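Local coordinates for protein short chain dehydrogenase (Mycobacterium smegmatis, PDB 3UCX) that probably acts as an oxidoreductase of the short-chain dehydrogenase family, built on a Rossmann-type fold, with its precise substrate not established, at residues G130-P133 with A134-S138; I239-A243 with S244-S248; V79-T82 with M83-Y86. All blocks are in the same frame, centred on the assembly; numbering follows the deposited sequence.

In the fold
All three contacts are local ones on helices that flank the parallel sheet of a Rossmann-type fold. Contact 2 is the buried one. It closes helix 232-243 with a serine turn and stacks the Phe241 ring on Phe241 of a second subunit. Contact 1 is partly buried and contact 3 lies at the surface. These two touch each other: Phe131 and Ala134 of contact 1 pack on Val79, Thr82 and Met83 of contact 3. Both rely on main-chain helix bonds. A water joins Glu81 to Lys84 in contact 3, while Glu136 in contact 1 has a salt bridge to Lys181. Contact 2 stands apart, its centre about 17 Å from that of contact 1.

Contact 1: residues G130-P133 with A134-S138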
ATOM      1  N   GLY A 130       1.147  29.257  -6.780  1.00 13.36           N
ATOM      2  CA  GLY A 130       1.492  30.391  -7.619  1.00 13.73           C
ATOM      3  C   GLY A 130       1.084  30.209  -9.066  1.00 13.95           C
ATOM      4  O   GLY A 130       0.606  31.146  -9.713  1.00 13.96           O
ATOM      5  N   PHE A 131       1.273  28.997  -9.569  1.00 13.54           N
ATOM      6  CA  PHE A 131       0.907  28.668 -10.937  1.00 14.03           C
ATOM      7  C   PHE A 131      -0.473  28.041 -11.112  1.00 13.06           C
ATOM      8  O   PHE A 131      -0.816  27.624 -12.204  1.00 13.34           O
ATOM      9  CB  PHE A 131       2.014  27.798 -11.555  1.00 13.99           C
ATOM     10  CG  PHE A 131       3.239  28.598 -11.944  1.00 14.71           C
ATOM     11  CD1 PHE A 131       3.166  29.547 -12.937  1.00 15.32           C
ATOM     12  CD2 PHE A 131       4.445  28.412 -11.298  1.00 14.91           C
ATOM     13  CE1 PHE A 131       4.277  30.284 -13.306  1.00 16.10           C
ATOM     14  CE2 PHE A 131       5.564  29.132 -11.659  1.00 15.02           C
ATOM     15  CZ  PHE A 131       5.484  30.084 -12.653  1.00 16.03           C
ATOM     16  N   THR A 132      -1.289  28.015 -10.062  1.00 13.13           N
ATOM     17  CA  THR A 132      -2.627  27.446 -10.202  1.00 12.93           C
ATOM     18  C   THR A 132      -3.471  28.219 -11.222  1.00 13.06           C
ATOM     19  O   THR A 132      -4.133  27.589 -12.061  1.00 13.12           O
ATOM     20  CB  THR A 132      -3.339  27.258  -8.852  1.00 13.16           C
ATOM     21  OG1 THR A 132      -2.718  26.189  -8.128  1.00 13.06           O
ATOM     22  CG2 THR A 132      -4.859  26.972  -9.016  1.00 13.24           C
ATOM     23  N   PRO A 133      -3.428  29.573 -11.199  1.00 13.22           N
ATOM     24  CA  PRO A 133      -4.218  30.268 -12.188  1.00 13.53           C
ATOM     25  C   PRO A 133      -3.836  29.930 -13.638  1.00 13.47           C
ATOM     26  O   PRO A 133      -4.717  29.717 -14.494  1.00 13.43           O
ATOM     27  CB  PRO A 133      -3.969  31.748 -11.848  1.00 13.92           C
ATOM     28  CG  PRO A 133      -3.750  31.741 -10.379  1.00 13.96           C
ATOM     29  CD  PRO A 133      -2.947  30.490 -10.146  1.00 13.55           C
ATOM     30  N   ALA A 134      -2.540  29.838 -13.897  1.00 13.37           N
ATOM     31  CA  ALA A 134      -2.051  29.445 -15.209  1.00 13.60           C
ATOM     32  C   ALA A 134      -2.463  28.024 -15.565  1.00 13.13           C
ATOM     33  O   ALA A 134      -2.980  27.790 -16.646  1.00 13.91           O
ATOM     34  CB  ALA A 134      -0.542  29.623 -15.301  1.00 13.32           C
ATOM     35  N   LEU A 135      -2.281  27.089 -14.643  1.00 13.04           N
ATOM     36  CA  LEU A 135      -2.660  25.694 -14.869  1.00 12.96           C
ATOM     37  C   LEU A 135      -4.151  25.477 -15.020  1.00 13.28           C
ATOM     38  O   LEU A 135      -4.557  24.565 -15.752  1.00 13.03           O
ATOM     39  CB  LEU A 135      -2.118  24.819 -13.743  1.00 12.61           C
ATOM     40  CG  LEU A 135      -0.598  24.724 -13.711  1.00 12.69           C
ATOM     41  CD1 LEU A 135      -0.181  24.095 -12.392  1.00 13.16           C
ATOM     42  CD2 LEU A 135      -0.054  23.949 -14.905  1.00 12.77           C
ATOM     43  N   GLU A 136      -4.975  26.319 -14.384  1.00 14.35           N
ATOM     44  CA  GLU A 136      -6.429  26.238 -14.563  1.00 15.74           C
ATOM     45  C   GLU A 136      -6.782  26.515 -16.013  1.00 15.84           C
ATOM     46  O   GLU A 136      -7.619  25.815 -16.592  1.00 16.29           O
ATOM     47  CB  GLU A 136      -7.233  27.237 -13.695  1.00 17.56           C
ATOM     48  CG  GLU A 136      -7.137  27.045 -12.210  1.00 20.01           C
ATOM     49  CD  GLU A 136      -8.008  28.021 -11.412  1.00 22.34           C
ATOM     50  OE1 GLU A 136      -8.768  28.773 -12.015  1.00 24.34           O
ATOM     51  OE2 GLU A 136      -7.917  28.044 -10.172  1.00 26.60           O
ATOM     52  N   GLU A 137      -6.148  27.526 -16.595  1.00 15.32           N
ATOM     53  CA  GLU A 137      -6.471  27.935 -17.957  1.00 15.99           C
ATOM     54  C   GLU A 137      -5.997  26.881 -18.967  1.00 15.67           C
ATOM     55  O   GLU A 137      -6.665  26.611 -19.968  1.00 15.44           O
ATOM     56  CB  GLU A 137      -5.846  29.291 -18.312  1.00 16.40           C
ATOM     57  CG  GLU A 137      -6.147  29.722 -19.736  1.00 17.60           C
ATOM     58  CD  GLU A 137      -5.508  31.032 -20.160  1.00 18.66           C
ATOM     59  OE1 GLU A 137      -4.761  31.666 -19.372  1.00 19.22           O
ATOM     60  OE2 GLU A 137      -5.754  31.422 -21.325  1.00 19.50           O
ATOM     61  N   SER A 138      -4.825  26.315 -18.723  1.00 14.94           N
ATOM     62  CA  SER A 138      -4.282  25.322 -19.638  1.00 14.76           C
ATOM     63  C   SER A 138      -4.821  23.887 -19.385  1.00 15.21           C
ATOM     64  O   SER A 138      -4.526  22.986 -20.162  1.00 15.19           O
ATOM     65  CB  SER A 138      -2.758  25.338 -19.559  1.00 14.81           C
ATOM     66  OG  SER A 138      -2.318  24.908 -18.288  1.00 13.67           O
TER
HETATM   67  O   HOH W   1      -0.408  31.324 -12.418  1.00 11.79           O
HETATM   68  O   HOH W   2      -7.155  30.918 -14.171  1.00 23.04           O
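Phe131 and Leu135 meet across the first turn of helix 132-138, a short helix that follows helix 110-130 in this Rossmann-type fold. Phe131 is at the N-cap position, and its O accepts the N-H of Leu135 at 2.9 Å, a nearly straight bond with an N-H...O angle of 169°. Leu135 CG lies 3.3 Å from the same Phe131 O, and Leu135 CD1 is 4.4 Å from Phe131 CB. Ala134 CB sits at the edge of the Phe131 ring, near its plane, 4.4 Å from CD1. One residue on, Glu136 N bonds to Thr132 O at 2.8 Å. The side chains of these two residues cross at a slant, and Glu136 OE2 comes to 3.4 Å from Thr132 CG2. Thr132 OG1 is anti to its carbonyl carbon (chi1 -71°) and bonds to Ile128 O in the preceding helix, while the methyl is left facing Glu136. Glu136 OE2 has its own salt bridge to Lys181. The Phe131 side chain packs on Leu78 of helix 72-85 and on Val92 of strand 91-94, so the residue before the short helix touches both. Two waters bridge polar atoms here. One links Gly130 O and Ala134 N. The other donates to Pro133 O at 2.7 Å and, weakly, to Glu136 OE1 at 3.4 Å.

Contact 2: residues I239-A243 with S244-S248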
ATOM      1  N   ILE A 239       8.846  11.294 -16.184  1.00 13.08           N
ATOM      2  CA  ILE A 239       8.346  12.636 -15.860  1.00 13.31           C
ATOM      3  C   ILE A 239       7.685  13.260 -17.089  1.00 14.16           C
ATOM      4  O   ILE A 239       6.596  13.829 -17.008  1.00 14.05           O
ATOM      5  CB  ILE A 239       9.478  13.539 -15.335  1.00 13.20           C
ATOM      6  CG1 ILE A 239       9.963  13.034 -13.982  1.00 12.39           C
ATOM      7  CG2 ILE A 239       9.038  14.996 -15.241  1.00 13.25           C
ATOM      8  CD1 ILE A 239      11.300  13.608 -13.564  1.00 12.50           C
ATOM      9  N   LEU A 240       8.346  13.156 -18.234  1.00 15.57           N
ATOM     10  CA  LEU A 240       7.760  13.631 -19.499  1.00 16.54           C
ATOM     11  C   LEU A 240       6.419  12.978 -19.811  1.00 15.48           C
ATOM     12  O   LEU A 240       5.465  13.676 -20.202  1.00 15.45           O
ATOM     13  CB  LEU A 240       8.730  13.443 -20.666  1.00 18.56           C
ATOM     14  CG  LEU A 240       9.653  14.640 -20.933  1.00 21.27           C
ATOM     15  CD1 LEU A 240      10.534  14.964 -19.726  1.00 22.84           C
ATOM     16  CD2 LEU A 240      10.497  14.296 -22.151  1.00 24.81           C
ATOM     17  N   PHE A 241       6.319  11.660 -19.618  1.00 14.57           N
ATOM     18  CA  PHE A 241       5.058  10.945 -19.820  1.00 14.77           C
ATOM     19  C   PHE A 241       3.945  11.538 -18.946  1.00 14.54           C
ATOM     20  O   PHE A 241       2.885  11.918 -19.459  1.00 14.33           O
ATOM     21  CB  PHE A 241       5.209   9.454 -19.508  1.00 15.34           C
ATOM     22  CG  PHE A 241       3.911   8.728 -19.356  1.00 15.21           C
ATOM     23  CD1 PHE A 241       3.134   8.436 -20.450  1.00 16.70           C
ATOM     24  CD2 PHE A 241       3.460   8.365 -18.117  1.00 15.90           C
ATOM     25  CE1 PHE A 241       1.920   7.755 -20.307  1.00 16.27           C
ATOM     26  CE2 PHE A 241       2.255   7.702 -17.953  1.00 16.15           C
ATOM     27  CZ  PHE A 241       1.489   7.400 -19.065  1.00 16.09           C
ATOM     28  N   MET A 242       4.225  11.643 -17.646  1.00 14.48           N
ATOM     29  CA  MET A 242       3.253  12.189 -16.685  1.00 14.65           C
ATOM     30  C   MET A 242       2.877  13.644 -16.981  1.00 14.20           C
ATOM     31  O   MET A 242       1.749  14.058 -16.708  1.00 13.75           O
ATOM     32  CB  MET A 242       3.800  12.100 -15.263  1.00 15.36           C
ATOM     33  CG  MET A 242       3.771  10.708 -14.664  1.00 16.15           C
ATOM     34  SD  MET A 242       2.070  10.107 -14.500  1.00 18.37           S
ATOM     35  CE  MET A 242       2.262   8.846 -13.235  1.00 16.97           C
ATOM     36  N   ALA A 243       3.823  14.414 -17.527  1.00 14.31           N
ATOM     37  CA  ALA A 243       3.578  15.818 -17.905  1.00 14.82           C
ATOM     38  C   ALA A 243       2.763  15.957 -19.185  1.00 15.31           C
ATOM     39  O   ALA A 243       2.153  17.002 -19.428  1.00 16.37           O
ATOM     40  CB  ALA A 243       4.902  16.569 -18.049  1.00 14.34           C
ATOM     41  N   SER A 244       2.741  14.913 -20.000  1.00 15.59           N
ATOM     42  CA  SER A 244       2.179  14.957 -21.323  1.00 16.54           C
ATOM     43  C   SER A 244       0.724  14.532 -21.378  1.00 17.69           C
ATOM     44  O   SER A 244       0.193  13.921 -20.458  1.00 16.72           O
ATOM     45  CB  SER A 244       2.975  14.014 -22.246  1.00 16.50           C
ATOM     46  OG  SER A 244       2.514  12.680 -22.083  1.00 16.09           O
ATOM     47  N   ASP A 245       0.099  14.768 -22.527  1.00 20.58           N
ATOM     48  CA  ASP A 245      -1.271  14.297 -22.775  1.00 23.19           C
ATOM     49  C   ASP A 245      -1.444  12.785 -22.923  1.00 23.24           C
ATOM     50  O   ASP A 245      -2.577  12.290 -22.866  1.00 24.25           O
ATOM     51  CB  ASP A 245      -1.868  15.052 -23.974  1.00 27.22           C
ATOM     52  CG  ASP A 245      -2.089  16.527 -23.675  1.00 29.14           C
ATOM     53  OD1 ASP A 245      -2.364  16.895 -22.509  1.00 32.74           O
ATOM     54  OD2 ASP A 245      -1.988  17.344 -24.608  1.00 36.59           O
ATOM     55  N   LEU A 246      -0.347  12.033 -23.061  1.00 21.41           N
ATOM     56  CA  LEU A 246      -0.414  10.578 -22.951  1.00 21.06           C
ATOM     57  C   LEU A 246      -0.960  10.181 -21.565  1.00 19.49           C
ATOM     58  O   LEU A 246      -1.508   9.097 -21.400  1.00 19.71           O
ATOM     59  CB  LEU A 246       0.952   9.903 -23.138  1.00 22.43           C
ATOM     60  CG  LEU A 246       1.661   9.840 -24.509  1.00 23.67           C
ATOM     61  CD1 LEU A 246       3.120   9.423 -24.339  1.00 23.59           C
ATOM     62  CD2 LEU A 246       0.957   8.872 -25.448  1.00 23.92           C
ATOM     63  N   ALA A 247      -0.747  11.033 -20.569  1.00 16.72           N
ATOM     64  CA  ALA A 247      -1.158  10.727 -19.213  1.00 15.28           C
ATOM     65  C   ALA A 247      -2.458  11.479 -18.856  1.00 14.63           C
ATOM     66  O   ALA A 247      -2.766  11.640 -17.672  1.00 13.60           O
ATOM     67  CB  ALA A 247      -0.049  11.095 -18.239  1.00 14.50           C
ATOM     68  N   SER A 248      -3.239  11.901 -19.861  1.00 14.41           N
ATOM     69  CA  SER A 248      -4.431  12.736 -19.560  1.00 14.42           C
ATOM     70  C   SER A 248      -5.510  12.028 -18.723  1.00 13.91           C
ATOM     71  O   SER A 248      -6.389  12.692 -18.135  1.00 13.27           O
ATOM     72  CB  SER A 248      -5.017  13.366 -20.843  1.00 14.92           C
ATOM     73  OG  SER A 248      -5.440  12.363 -21.742  1.00 14.54           O
TER
HETATM   74  O   HOH W   3      -1.298  17.211 -19.759  1.00 29.65           O
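Phe241 and Ser244 meet where helix 232-243 of the Rossmann-type fold ends and the chain turns toward strand 254-257. Along the helix, Leu240 comes first, its side chain on Leu27, Arg30 and Cys31 of helix 23-33. Phe241 follows, and with Ser244 it carries much of the contact. Phe241 O takes two bonds from Ser244, one from OG at 2.8 Å and one from N at 3.0 Å. The hydroxyl is tilted 19° from the carbonyl plane, while the N-H comes from above that plane, 64° out of it. Ser244 OG stands between its own backbone N and carbonyl carbon, which puts OG within bonding distance of Phe241 O. It also accepts a weak bond from Leu246 N.

The Phe241 ring has CG anti to the backbone N (chi1 165°), which sets it against Leu246 and Ala247. Ala247 CB lies over one face in a CH-pi contact, 4.2 Å from the ring centroid. Leu246 CB approaches obliquely, 3.7 Å from Phe241 CE1, and the two side chains cross at about a right angle. Phe241 of the second subunit stacks with this ring, so the helix end also belongs to a subunit interface. Met242 and Ala243 come next, both packing on Val143 of strand 141-145. Ala247 CB, besides covering the ring, lies 3.3 Å from Phe241 O and 3.8 Å from Met242 O, and Met242 SD is 4.4 Å from the same methyl.

Contact 3: residues V79-T82 with M83-Y86; sequences VDET and MKAY
The C-terminal end of helix 72-85 holds this contact, with Val79 and Met83 side by side on one flank. Val79 CG1 lies 4.2 Å from Met83 CG, and both side chains point the same way. Met83 is bent at its second and third torsions (chi2 -48°, chi3 -66°), and its CG stays 3.1 Å from Val79 O. Met83 N bonds to Val79 O at 3.0 Å. The same step repeats three times: Lys84 N to Asp80 O, Ala85 N to Glu81 O and Tyr86 N to Thr82 O. The last, Tyr86 N to Thr82 O, is 2.8 Å long.

Helix 72-85 is one of those flanking the parallel sheet of the Rossmann-type fold. Thr82 and Tyr86 both touch Val39 of strand 37-42, and Tyr86 OH bonds to Leu38 O of the same strand. Thr82 OG1 bonds to Leu78 O one turn back. The Tyr86 ring takes Ala85 CB over one face, offset toward the rim. Both Ala85 and Tyr86 also touch Leu63 of strand 62-66, the outermost strand of the sheet at this end.

Farther along the helix surface, Glu81 and Lys84 are linked through water. Glu81 OE2 and Lys84 NZ are 4.8 Å apart, without direct contact. Lys84 reaches out with its chain extended, CG anti to the backbone N (chi1 179°). The water donates to Glu81 OE2 at 2.7 Å and accepts from Lys84 NZ at a very short 2.5 Å, a distance to be read with caution.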
ATOM      1  N   VAL A  79       6.374  33.769 -11.013  1.00 19.74           N
ATOM      2  CA  VAL A  79       5.095  33.711 -11.714  1.00 19.58           C
ATOM      3  C   VAL A  79       4.938  34.931 -12.634  1.00 20.23           C
ATOM      4  O   VAL A  79       4.596  34.792 -13.800  1.00 19.57           O
ATOM      5  CB  VAL A  79       3.909  33.625 -10.725  1.00 18.44           C
ATOM      6  CG1 VAL A  79       2.573  33.689 -11.464  1.00 18.32           C
ATOM      7  CG2 VAL A  79       4.009  32.344  -9.898  1.00 18.21           C
ATOM      8  N   ASP A  80       5.196  36.119 -12.106  1.00 21.81           N
ATOM      9  CA  ASP A  80       5.051  37.337 -12.904  1.00 24.17           C
ATOM     10  C   ASP A  80       5.975  37.320 -14.130  1.00 23.17           C
ATOM     11  O   ASP A  80       5.539  37.608 -15.254  1.00 22.13           O
ATOM     12  CB  ASP A  80       5.281  38.592 -12.046  1.00 26.64           C
ATOM     13  CG  ASP A  80       4.148  38.862 -11.060  1.00 30.31           C
ATOM     14  OD1 ASP A  80       3.016  38.362 -11.259  1.00 36.42           O
ATOM     15  OD2 ASP A  80       4.386  39.584 -10.057  1.00 35.51           O
ATOM     16  N   GLU A  81       7.222  36.899 -13.943  1.00 23.65           N
ATOM     17  CA  GLU A  81       8.177  36.877 -15.067  1.00 24.27           C
ATOM     18  C   GLU A  81       7.779  35.855 -16.124  1.00 23.11           C
ATOM     19  O   GLU A  81       7.866  36.115 -17.324  1.00 22.98           O
ATOM     20  CB  GLU A  81       9.601  36.638 -14.572  1.00 25.81           C
ATOM     21  CG  GLU A  81      10.196  37.838 -13.847  1.00 27.52           C
ATOM     22  CD  GLU A  81      10.415  39.029 -14.763  1.00 29.54           C
ATOM     23  OE1 GLU A  81      11.051  38.876 -15.821  1.00 31.27           O
ATOM     24  OE2 GLU A  81       9.930  40.118 -14.427  1.00 32.25           O
ATOM     25  N   THR A  82       7.304  34.697 -15.676  1.00 22.24           N
ATOM     26  CA  THR A  82       6.807  33.660 -16.578  1.00 21.41           C
ATOM     27  C   THR A  82       5.620  34.127 -17.406  1.00 21.31           C
ATOM     28  O   THR A  82       5.538  33.877 -18.606  1.00 20.77           O
ATOM     29  CB  THR A  82       6.391  32.415 -15.755  1.00 20.23           C
ATOM     30  OG1 THR A  82       7.549  31.890 -15.096  1.00 20.01           O
ATOM     31  CG2 THR A  82       5.766  31.349 -16.638  1.00 20.00           C
ATOM     32  N   MET A  83       4.665  34.770 -16.753  1.00 22.86           N
ATOM     33  CA  MET A  83       3.467  35.214 -17.453  1.00 23.71           C
ATOM     34  C   MET A  83       3.801  36.380 -18.395  1.00 24.62           C
ATOM     35  O   MET A  83       3.233  36.490 -19.474  1.00 24.60           O
ATOM     36  CB  MET A  83       2.379  35.551 -16.435  1.00 24.76           C
ATOM     37  CG  MET A  83       2.018  34.342 -15.553  1.00 24.18           C
ATOM     38  SD  MET A  83       1.709  32.794 -16.458  1.00 25.26           S
ATOM     39  CE  MET A  83       0.232  33.442 -17.251  1.00 22.70           C
ATOM     40  N   LYS A  84       4.766  37.204 -18.011  1.00 25.03           N
ATOM     41  CA  LYS A  84       5.247  38.276 -18.893  1.00 27.46           C
ATOM     42  C   LYS A  84       5.954  37.690 -20.142  1.00 25.89           C
ATOM     43  O   LYS A  84       5.727  38.130 -21.262  1.00 25.43           O
ATOM     44  CB  LYS A  84       6.173  39.213 -18.095  1.00 29.80           C
ATOM     45  CG  LYS A  84       6.766  40.350 -18.897  1.00 34.43           C
ATOM     46  CD  LYS A  84       7.828  41.118 -18.115  1.00 37.03           C
ATOM     47  CE  LYS A  84       8.551  42.083 -19.048  1.00 39.61           C
ATOM     48  NZ  LYS A  84       9.762  42.721 -18.445  1.00 43.22           N
ATOM     49  N   ALA A  85       6.785  36.671 -19.957  1.00 24.45           N
ATOM     50  CA  ALA A  85       7.545  36.087 -21.074  1.00 24.10           C
ATOM     51  C   ALA A  85       6.700  35.188 -21.970  1.00 24.05           C
ATOM     52  O   ALA A  85       6.834  35.237 -23.184  1.00 24.32           O
ATOM     53  CB  ALA A  85       8.734  35.284 -20.553  1.00 23.70           C
ATOM     54  N   TYR A  86       5.878  34.318 -21.377  1.00 22.13           N
ATOM     55  CA  TYR A  86       5.195  33.291 -22.159  1.00 22.08           C
ATOM     56  C   TYR A  86       3.673  33.424 -22.180  1.00 22.07           C
ATOM     57  O   TYR A  86       3.029  32.949 -23.106  1.00 22.84           O
ATOM     58  CB  TYR A  86       5.548  31.910 -21.630  1.00 21.68           C
ATOM     59  CG  TYR A  86       6.973  31.459 -21.837  1.00 21.64           C
ATOM     60  CD1 TYR A  86       7.500  31.304 -23.118  1.00 22.85           C
ATOM     61  CD2 TYR A  86       7.784  31.116 -20.752  1.00 21.58           C
ATOM     62  CE1 TYR A  86       8.797  30.846 -23.305  1.00 22.65           C
ATOM     63  CE2 TYR A  86       9.087  30.671 -20.937  1.00 21.72           C
ATOM     64  CZ  TYR A  86       9.584  30.536 -22.219  1.00 22.03           C
ATOM     65  OH  TYR A  86      10.863  30.051 -22.421  1.00 21.83           O
TER
HETATM   66  O   HOH W   4      10.817  41.553 -16.524  1.00 46.04           O